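Long-range contacts in probable ribosomal RNA small subunit methyltransferase (Thermus thermophilus, PDB 3DMG), which probably methylates ribosomal RNA of the small ribosomal subunit, using S-adenosyl-L-methionine as methyl donor: residues 266-271 with 284-289; 236-241 with 300-305. One frame throughout, in Å; residues are numbered along the deposited sequence.

Interaction 1: residues 266-271 with 284-289; sequences ASVLSL and ALHSDV. With SAH (S-adenosyl-L-homocysteine), chain H.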
ATOM      1  N   ALA A 266       6.445   2.253  -1.452  1.00 18.51           N
ATOM      2  CA  ALA A 266       6.631   3.030  -2.697  1.00 18.09           C
ATOM      3  C   ALA A 266       6.027   4.425  -2.522  1.00 19.12           C
ATOM      4  O   ALA A 266       6.596   5.416  -2.985  1.00 18.92           O
ATOM      5  CB  ALA A 266       5.990   2.287  -3.894  1.00 19.50           C
ATOM      6  N   SER A 267       4.886   4.493  -1.832  1.00 18.84           N
ATOM      7  CA  SER A 267       4.228   5.766  -1.536  1.00 20.07           C
ATOM      8  C   SER A 267       5.019   6.619  -0.540  1.00 20.37           C
ATOM      9  O   SER A 267       5.121   7.838  -0.720  1.00 20.71           O
ATOM     10  CB  SER A 267       2.784   5.558  -1.063  1.00 20.84           C
ATOM     11  OG  SER A 267       2.034   4.957  -2.111  1.00 21.10           O
ATOM     12  N   VAL A 268       5.609   5.996   0.480  1.00 19.53           N
ATOM     13  CA  VAL A 268       6.452   6.738   1.425  1.00 20.57           C
ATOM     14  C   VAL A 268       7.631   7.382   0.679  1.00 19.60           C
ATOM     15  O   VAL A 268       7.917   8.560   0.867  1.00 20.38           O
ATOM     16  CB  VAL A 268       6.981   5.805   2.546  1.00 20.33           C
ATOM     17  CG1 VAL A 268       8.093   6.489   3.390  1.00 22.57           C
ATOM     18  CG2 VAL A 268       5.830   5.300   3.388  1.00 21.63           C
ATOM     19  N   LEU A 269       8.296   6.617  -0.183  1.00 19.59           N
ATOM     20  CA  LEU A 269       9.455   7.156  -0.923  1.00 19.31           C
ATOM     21  C   LEU A 269       9.035   8.283  -1.845  1.00 19.87           C
ATOM     22  O   LEU A 269       9.771   9.267  -2.009  1.00 19.68           O
ATOM     23  CB  LEU A 269      10.126   6.064  -1.742  1.00 19.38           C
ATOM     24  CG  LEU A 269      10.764   4.961  -0.901  1.00 20.15           C
ATOM     25  CD1 LEU A 269      11.189   3.795  -1.792  1.00 20.95           C
ATOM     26  CD2 LEU A 269      11.962   5.476  -0.116  1.00 22.39           C
ATOM     27  N   SER A 270       7.853   8.132  -2.432  1.00 19.85           N
ATOM     28  CA  SER A 270       7.274   9.172  -3.289  1.00 19.39           C
ATOM     29  C   SER A 270       7.045  10.476  -2.523  1.00 19.91           C
ATOM     30  O   SER A 270       7.476  11.560  -2.969  1.00 20.18           O
ATOM     31  CB  SER A 270       5.956   8.674  -3.881  1.00 19.94           C
ATOM     32  OG  SER A 270       6.172   7.528  -4.685  1.00 19.34           O
ATOM     33  N   LEU A 271       6.398  10.363  -1.364  1.00 20.21           N
ATOM     34  CA  LEU A 271       6.218  11.523  -0.488  1.00 21.19           C
ATOM     35  C   LEU A 271       7.551  12.179  -0.125  1.00 20.84           C
ATOM     36  O   LEU A 271       7.663  13.407  -0.136  1.00 21.29           O
ATOM     37  CB  LEU A 271       5.472  11.119   0.787  1.00 21.13           C
ATOM     38  CG  LEU A 271       5.282  12.211   1.856  1.00 21.55           C
ATOM     39  CD1 LEU A 271       4.604  13.468   1.292  1.00 24.02           C
ATOM     40  CD2 LEU A 271       4.498  11.662   3.048  1.00 22.85           C
ATOM     41  N   ALA A 284       7.561  11.651   6.996  1.00 23.09           N
ATOM     42  CA  ALA A 284       6.950  10.721   6.055  1.00 21.91           C
ATOM     43  C   ALA A 284       7.199   9.319   6.587  1.00 22.46           C
ATOM     44  O   ALA A 284       8.251   8.710   6.318  1.00 24.05           O
ATOM     45  CB  ALA A 284       7.572  10.904   4.682  1.00 22.54           C
ATOM     46  N   LEU A 285       6.237   8.816   7.361  1.00 21.52           N
ATOM     47  CA  LEU A 285       6.437   7.559   8.079  1.00 21.02           C
ATOM     48  C   LEU A 285       5.845   6.374   7.342  1.00 20.24           C
ATOM     49  O   LEU A 285       4.731   6.441   6.810  1.00 21.34           O
ATOM     50  CB  LEU A 285       5.831   7.622   9.469  1.00 21.45           C
ATOM     51  CG  LEU A 285       6.306   8.784  10.347  1.00 20.39           C
ATOM     52  CD1 LEU A 285       5.667   8.668  11.718  1.00 21.68           C
ATOM     53  CD2 LEU A 285       7.824   8.802  10.469  1.00 22.70           C
ATOM     54  N   HIS A 286       6.623   5.298   7.300  1.00 19.42           N
ATOM     55  CA  HIS A 286       6.155   4.023   6.789  1.00 19.08           C
ATOM     56  C   HIS A 286       5.517   3.307   7.970  1.00 19.41           C
ATOM     57  O   HIS A 286       6.202   2.859   8.902  1.00 20.51           O
ATOM     58  CB  HIS A 286       7.343   3.229   6.241  1.00 19.54           C
ATOM     59  CG  HIS A 286       6.938   2.009   5.471  1.00 18.93           C
ATOM     60  ND1 HIS A 286       7.782   0.947   5.240  1.00 19.91           N
ATOM     61  CD2 HIS A 286       5.764   1.697   4.871  1.00 19.64           C
ATOM     62  CE1 HIS A 286       7.148   0.021   4.534  1.00 18.95           C
ATOM     63  NE2 HIS A 286       5.923   0.466   4.281  1.00 18.52           N
ATOM     64  N   SER A 287       4.196   3.197   7.931  1.00 19.55           N
ATOM     65  CA  SER A 287       3.436   2.853   9.117  1.00 19.54           C
ATOM     66  C   SER A 287       2.118   2.204   8.749  1.00 19.67           C
ATOM     67  O   SER A 287       1.473   2.626   7.798  1.00 19.90           O
ATOM     68  CB  SER A 287       3.157   4.153   9.879  1.00 20.25           C
ATOM     69  OG  SER A 287       2.483   3.905  11.114  1.00 20.79           O
ATOM     70  N   ASP A 288       1.742   1.179   9.517  1.00 19.50           N
ATOM     71  CA  ASP A 288       0.398   0.602   9.405  1.00 19.58           C
ATOM     72  C   ASP A 288      -0.510   1.430  10.295  1.00 19.45           C
ATOM     73  O   ASP A 288      -0.465   1.315  11.537  1.00 19.82           O
ATOM     74  CB  ASP A 288       0.411  -0.850   9.887  1.00 19.69           C
ATOM     75  CG  ASP A 288      -0.948  -1.517   9.800  1.00 19.55           C
ATOM     76  OD1 ASP A 288      -1.864  -0.958   9.164  1.00 20.85           O
ATOM     77  OD2 ASP A 288      -1.077  -2.618  10.356  1.00 19.31           O
ATOM     78  N   VAL A 289      -1.300   2.287   9.662  1.00 19.80           N
ATOM     79  CA  VAL A 289      -2.074   3.316  10.390  1.00 19.60           C
ATOM     80  C   VAL A 289      -1.123   4.066  11.353  1.00 19.85           C
ATOM     81  O   VAL A 289      -0.114   4.630  10.891  1.00 20.77           O
ATOM     82  CB  VAL A 289      -3.387   2.762  11.035  1.00 19.60           C
ATOM     83  CG1 VAL A 289      -4.328   3.908  11.397  1.00 20.34           C
ATOM     84  CG2 VAL A 289      -4.089   1.792  10.071  1.00 20.98           C
TER
HETATM   85  N   SAH H 388      -3.641  11.024   0.917  1.00 16.32           N
HETATM   86  CA  SAH H 388      -3.325  10.649  -0.503  1.00 16.46           C
HETATM   87  CB  SAH H 388      -3.621   9.172  -0.791  1.00 16.79           C
HETATM   88  CG  SAH H 388      -5.035   8.719  -0.448  1.00 16.77           C
HETATM   89  SD  SAH H 388      -5.424   7.047  -1.031  1.00 16.95           S
HETATM   90  C   SAH H 388      -4.144  11.502  -1.460  1.00 16.93           C
HETATM   91  O   SAH H 388      -5.095  12.116  -0.962  1.00 18.01           O
HETATM   92  OXT SAH H 388      -3.852  11.517  -2.654  1.00 18.29           O
HETATM   93  C5' SAH H 388      -5.349   6.106   0.530  1.00 14.83           C
HETATM   94  C4' SAH H 388      -3.914   5.838   0.994  1.00 14.69           C
HETATM   95  O4' SAH H 388      -4.066   5.036   2.164  1.00 14.32           O
HETATM   96  C3' SAH H 388      -3.003   5.108  -0.016  1.00 13.43           C
HETATM   97  O3' SAH H 388      -1.820   5.854  -0.245  1.00 14.39           O
HETATM   98  C2' SAH H 388      -2.770   3.780   0.713  1.00 13.44           C
HETATM   99  O2' SAH H 388      -1.554   3.149   0.379  1.00 15.16           O
HETATM  100  C1' SAH H 388      -2.935   4.205   2.161  1.00 14.29           C
HETATM  101  N9  SAH H 388      -3.099   3.068   3.053  1.00 13.13           N
HETATM  102  C8  SAH H 388      -3.731   1.876   2.781  1.00 14.54           C
HETATM  103  N7  SAH H 388      -3.649   1.106   3.897  1.00 14.40           N
HETATM  104  C5  SAH H 388      -2.991   1.808   4.865  1.00 13.26           C
HETATM  105  C6  SAH H 388      -2.602   1.488   6.169  1.00 13.15           C
HETATM  106  N6  SAH H 388      -2.861   0.281   6.717  1.00 13.59           N
HETATM  107  N1  SAH H 388      -1.931   2.476   6.871  1.00 13.48           N
HETATM  108  C2  SAH H 388      -1.609   3.700   6.325  1.00 14.51           C
HETATM  109  N3  SAH H 388      -1.943   3.999   5.016  1.00 14.00           N
HETATM  110  C4  SAH H 388      -2.636   3.052   4.324  1.00 13.73           C

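Interaction 2: residues 236-241 with 300-305; sequences QVLDLG and DIIVTN. With SAH (S-adenosyl-L-homocysteine), chain H.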
ATOM      1  N   GLN A 236      -0.251  20.876  14.671  1.00 24.25           N
ATOM      2  CA  GLN A 236       0.218  19.513  14.439  1.00 23.80           C
ATOM      3  C   GLN A 236      -0.844  18.745  13.671  1.00 23.27           C
ATOM      4  O   GLN A 236      -1.980  18.628  14.123  1.00 23.41           O
ATOM      5  CB  GLN A 236       0.563  18.834  15.758  1.00 24.77           C
ATOM      6  CG  GLN A 236       1.891  19.322  16.329  1.00 26.49           C
ATOM      7  CD  GLN A 236       2.146  18.836  17.737  1.00 31.09           C
ATOM      8  OE1 GLN A 236       1.214  18.510  18.471  1.00 32.89           O
ATOM      9  NE2 GLN A 236       3.415  18.797  18.129  1.00 34.27           N
ATOM     10  N   VAL A 237      -0.452  18.234  12.508  1.00 22.52           N
ATOM     11  CA  VAL A 237      -1.380  17.560  11.599  1.00 22.09           C
ATOM     12  C   VAL A 237      -0.941  16.136  11.379  1.00 21.98           C
ATOM     13  O   VAL A 237       0.238  15.888  11.180  1.00 22.34           O
ATOM     14  CB  VAL A 237      -1.433  18.274  10.214  1.00 22.12           C
ATOM     15  CG1 VAL A 237      -2.301  17.512   9.193  1.00 24.90           C
ATOM     16  CG2 VAL A 237      -1.935  19.714  10.399  1.00 22.58           C
ATOM     17  N   LEU A 238      -1.894  15.207  11.427  1.00 21.14           N
ATOM     18  CA  LEU A 238      -1.675  13.830  10.990  1.00 20.99           C
ATOM     19  C   LEU A 238      -2.450  13.571   9.701  1.00 21.20           C
ATOM     20  O   LEU A 238      -3.655  13.864   9.629  1.00 21.65           O
ATOM     21  CB  LEU A 238      -2.116  12.836  12.069  1.00 20.54           C
ATOM     22  CG  LEU A 238      -1.874  11.348  11.788  1.00 21.29           C
ATOM     23  CD1 LEU A 238      -0.388  11.017  11.665  1.00 21.15           C
ATOM     24  CD2 LEU A 238      -2.535  10.543  12.908  1.00 21.72           C
ATOM     25  N   ASP A 239      -1.748  13.044   8.694  1.00 20.67           N
ATOM     26  CA  ASP A 239      -2.348  12.724   7.393  1.00 20.55           C
ATOM     27  C   ASP A 239      -2.382  11.208   7.342  1.00 20.72           C
ATOM     28  O   ASP A 239      -1.322  10.558   7.212  1.00 21.70           O
ATOM     29  CB  ASP A 239      -1.496  13.321   6.254  1.00 20.81           C
ATOM     30  CG  ASP A 239      -2.033  13.018   4.869  1.00 20.59           C
ATOM     31  OD1 ASP A 239      -3.012  12.281   4.734  1.00 21.55           O
ATOM     32  OD2 ASP A 239      -1.442  13.542   3.902  1.00 21.97           O
ATOM     33  N   LEU A 240      -3.573  10.636   7.509  1.00 20.28           N
ATOM     34  CA  LEU A 240      -3.710   9.165   7.520  1.00 20.49           C
ATOM     35  C   LEU A 240      -3.797   8.630   6.089  1.00 20.91           C
ATOM     36  O   LEU A 240      -4.767   8.887   5.369  1.00 20.84           O
ATOM     37  CB  LEU A 240      -4.970   8.756   8.289  1.00 20.99           C
ATOM     38  CG  LEU A 240      -4.987   8.983   9.791  1.00 21.06           C
ATOM     39  CD1 LEU A 240      -6.401   8.894  10.334  1.00 23.18           C
ATOM     40  CD2 LEU A 240      -4.074   7.984  10.524  1.00 22.88           C
ATOM     41  N   GLY A 241      -2.776   7.871   5.683  1.00 20.40           N
ATOM     42  CA  GLY A 241      -2.714   7.341   4.323  1.00 20.16           C
ATOM     43  C   GLY A 241      -2.214   8.428   3.394  1.00 19.91           C
ATOM     44  O   GLY A 241      -2.924   8.825   2.467  1.00 20.87           O
ATOM     45  N   ASP A 300      -3.617  18.345  16.454  1.00 22.29           N
ATOM     46  CA  ASP A 300      -4.632  19.405  16.398  1.00 22.33           C
ATOM     47  C   ASP A 300      -5.615  19.177  15.260  1.00 22.39           C
ATOM     48  O   ASP A 300      -6.792  19.517  15.372  1.00 22.70           O
ATOM     49  CB  ASP A 300      -3.976  20.784  16.236  1.00 22.63           C
ATOM     50  CG  ASP A 300      -2.979  21.088  17.337  1.00 23.47           C
ATOM     51  OD1 ASP A 300      -3.358  20.997  18.523  1.00 25.91           O
ATOM     52  OD2 ASP A 300      -1.818  21.422  17.016  1.00 23.86           O
ATOM     53  N   ILE A 301      -5.106  18.636  14.158  1.00 21.79           N
ATOM     54  CA  ILE A 301      -5.903  18.424  12.958  1.00 21.61           C
ATOM     55  C   ILE A 301      -5.511  17.069  12.394  1.00 20.93           C
ATOM     56  O   ILE A 301      -4.326  16.750  12.316  1.00 21.10           O
ATOM     57  CB  ILE A 301      -5.621  19.493  11.867  1.00 21.63           C
ATOM     58  CG1 ILE A 301      -5.882  20.904  12.413  1.00 21.65           C
ATOM     59  CG2 ILE A 301      -6.505  19.258  10.630  1.00 22.71           C
ATOM     60  CD1 ILE A 301      -5.338  22.034  11.534  1.00 22.80           C
ATOM     61  N   ILE A 302      -6.505  16.275  12.014  1.00 20.61           N
ATOM     62  CA  ILE A 302      -6.231  15.018  11.322  1.00 20.79           C
ATOM     63  C   ILE A 302      -7.015  15.031  10.015  1.00 20.50           C
ATOM     64  O   ILE A 302      -8.192  15.401   9.997  1.00 20.30           O
ATOM     65  CB  ILE A 302      -6.569  13.816  12.210  1.00 21.05           C
ATOM     66  CG1 ILE A 302      -5.655  13.854  13.448  1.00 21.50           C
ATOM     67  CG2 ILE A 302      -6.382  12.504  11.438  1.00 21.30           C
ATOM     68  CD1 ILE A 302      -5.807  12.685  14.411  1.00 23.18           C
ATOM     69  N   VAL A 303      -6.332  14.694   8.919  1.00 20.60           N
ATOM     70  CA  VAL A 303      -6.958  14.658   7.593  1.00 20.67           C
ATOM     71  C   VAL A 303      -6.813  13.291   6.969  1.00 20.98           C
ATOM     72  O   VAL A 303      -5.829  12.598   7.218  1.00 20.83           O
ATOM     73  CB  VAL A 303      -6.380  15.737   6.632  1.00 20.99           C
ATOM     74  CG1 VAL A 303      -6.620  17.122   7.211  1.00 21.64           C
ATOM     75  CG2 VAL A 303      -4.889  15.496   6.359  1.00 21.51           C
ATOM     76  N   THR A 304      -7.786  12.906   6.155  1.00 21.02           N
ATOM     77  CA  THR A 304      -7.665  11.637   5.443  1.00 20.41           C
ATOM     78  C   THR A 304      -8.572  11.523   4.223  1.00 21.25           C
ATOM     79  O   THR A 304      -9.736  11.926   4.255  1.00 21.30           O
ATOM     80  CB  THR A 304      -7.896  10.416   6.396  1.00 20.85           C
ATOM     81  OG1 THR A 304      -7.598   9.203   5.699  1.00 21.66           O
ATOM     82  CG2 THR A 304      -9.353  10.353   6.904  1.00 20.93           C
ATOM     83  N   ASN A 305      -7.994  10.979   3.159  1.00 20.75           N
ATOM     84  CA  ASN A 305      -8.746  10.432   2.031  1.00 21.16           C
ATOM     85  C   ASN A 305      -8.529   8.908   2.130  1.00 21.69           C
ATOM     86  O   ASN A 305      -7.532   8.397   1.609  1.00 21.99           O
ATOM     87  CB  ASN A 305      -8.210  10.980   0.704  1.00 21.29           C
ATOM     88  CG  ASN A 305      -8.990  10.479  -0.471  1.00 21.39           C
ATOM     89  OD1 ASN A 305      -9.910   9.695  -0.301  1.00 22.95           O
ATOM     90  ND2 ASN A 305      -8.649  10.943  -1.674  1.00 24.14           N
TER
HETATM   91  N   SAH H 388      -3.641  11.024   0.917  1.00 16.32           N
HETATM   92  CA  SAH H 388      -3.325  10.649  -0.503  1.00 16.46           C
HETATM   93  CB  SAH H 388      -3.621   9.172  -0.791  1.00 16.79           C
HETATM   94  CG  SAH H 388      -5.035   8.719  -0.448  1.00 16.77           C
HETATM   95  SD  SAH H 388      -5.424   7.047  -1.031  1.00 16.95           S
HETATM   96  C   SAH H 388      -4.144  11.502  -1.460  1.00 16.93           C
HETATM   97  O   SAH H 388      -5.095  12.116  -0.962  1.00 18.01           O
HETATM   98  OXT SAH H 388      -3.852  11.517  -2.654  1.00 18.29           O
HETATM   99  C5' SAH H 388      -5.349   6.106   0.530  1.00 14.83           C
HETATM  100  C4' SAH H 388      -3.914   5.838   0.994  1.00 14.69           C
HETATM  101  O4' SAH H 388      -4.066   5.036   2.164  1.00 14.32           O
HETATM  102  C3' SAH H 388      -3.003   5.108  -0.016  1.00 13.43           C
HETATM  103  O3' SAH H 388      -1.820   5.854  -0.245  1.00 14.39           O
HETATM  104  C2' SAH H 388      -2.770   3.780   0.713  1.00 13.44           C
HETATM  105  O2' SAH H 388      -1.554   3.149   0.379  1.00 15.16           O
HETATM  106  C1' SAH H 388      -2.935   4.205   2.161  1.00 14.29           C
HETATM  107  N9  SAH H 388      -3.099   3.068   3.053  1.00 13.13           N
HETATM  108  C8  SAH H 388      -3.731   1.876   2.781  1.00 14.54           C
HETATM  109  N7  SAH H 388      -3.649   1.106   3.897  1.00 14.40           N
HETATM  110  C5  SAH H 388      -2.991   1.808   4.865  1.00 13.26           C
HETATM  111  C6  SAH H 388      -2.602   1.488   6.169  1.00 13.15           C
HETATM  112  N6  SAH H 388      -2.861   0.281   6.717  1.00 13.59           N
HETATM  113  N1  SAH H 388      -1.931   2.476   6.871  1.00 13.48           N
HETATM  114  C2  SAH H 388      -1.609   3.700   6.325  1.00 14.51           C
HETATM  115  N3  SAH H 388      -1.943   3.999   5.016  1.00 14.00           N
HETATM  116  C4  SAH H 388      -2.636   3.052   4.324  1.00 13.73           C
HETATM  117  O   HOH W   1      -5.041  10.862   3.377  1.00 16.52           O

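Interaction 1: residues 266-271 with 284-289
His-286 NE2 is hydrogen-bonded to two backbone carbonyls, those of Asp-263 and Thr-74, and this fixes the imidazole beside Val-268 of the facing helix. Helix and strand belong to a beta-alpha-beta crossover of the Rossmann-like methyltransferase fold: strand 257-262, helix 265-277, strand 283-286. The short segments run nearly antiparallel, at 167°, with their axes 8.1 Å apart. No hydrogen bond joins them, and Val-268 makes most of the helix's contact with the strand. With CG1 anti to the backbone N (chi1 169°), its two methyls divide the strand between them: CG1 rests on Ala-284 O, while CG2 meets His-286 CA at 3.6 Å and lies obliquely to the imidazole. One turn on, Leu-271 CD2 packs on Ala-284 CB at 3.6 Å. Within the helix, Ala-266 O takes the backbone N and, at 2.7 Å, the OG of Ser-270 from opposite faces of its plane. Beyond the strand the chain becomes the adenine-binding loop. Ser-287 OG donates to Val-289 O at 2.7 Å, closing the loop across Asp-288. Asp-288 OD1 accepts SAH N6 at 2.9 Å and is also hydrogen-bonded to Tyr-8 OH, while OD2 forms a salt bridge with Lys-24; the carboxylate is thus held at both oxygens. The other adenine bond comes from the backbone, Val-289 N donating to SAH N1 at 2.9 Å with an N-H...N angle of 163°.

Interaction 2: residues 236-241 with 300-305
Gln-236 and Asp-300 meet at one end of a parallel strand pair in the Rossmann-like sheet. At this partly exposed end Gln-236 O accepts both Asp-300 N and Ile-301 N, and Asp-300 OD2 takes Gln-236 N at 2.9 Å on its anti side, nearly straight at 172°. Asp-300 OD1 meanwhile pairs with Arg-331; with an alanine at this position, Gln-236 N would probably lose its acceptor and Arg-331 the mate of its charge. The middle is buried and close-packed. Leu-238 and Ile-302 lie side by side (CB to CG1 3.9 Å), and Ile-302 CG2, anti to its backbone N, reaches Leu-240 CD1 at 3.8 Å. Toward SAH the ladder loosens: Leu-240 O is 4.4 Å from Asn-305 N but receives Thr-304 OG1 at 2.9 Å, and a water lies among Leu-240 O, Asp-239 OD1 and Asn-305 N. Gly-241 O accepts the SAH amino N at 2.8 Å. Asn-305 begins an Asn-Pro-Pro-Phe motif shared by N6-adenine and N2-guanine methyltransferases, and it binds guanosine as well as the cofactor. Strands 257-262 and 334-340 flank the pair, and helix 317-329 packs on the Leu-240, Ile-302 and Thr-304 face.

In the fold
Past the N-terminal half, with its own seven-stranded sheet, the chain enters the second sheet at strand 236-240. It then steps outward through strand 257-262 and helix 265-277 to the edge strand 283-286, where interaction 1 closes a short loop. From there it crosses back to the far side of strand 236-240, and strand 299-304 closes the much longer loop of interaction 2, within which interaction 1 lies entirely. Their centres are 14 Å apart, bridged by SAH, which the two contacts touch at opposite ends of the molecule. The two also meet directly, Val-289 CG1 packing on Leu-240 CD2 at 4.2 Å.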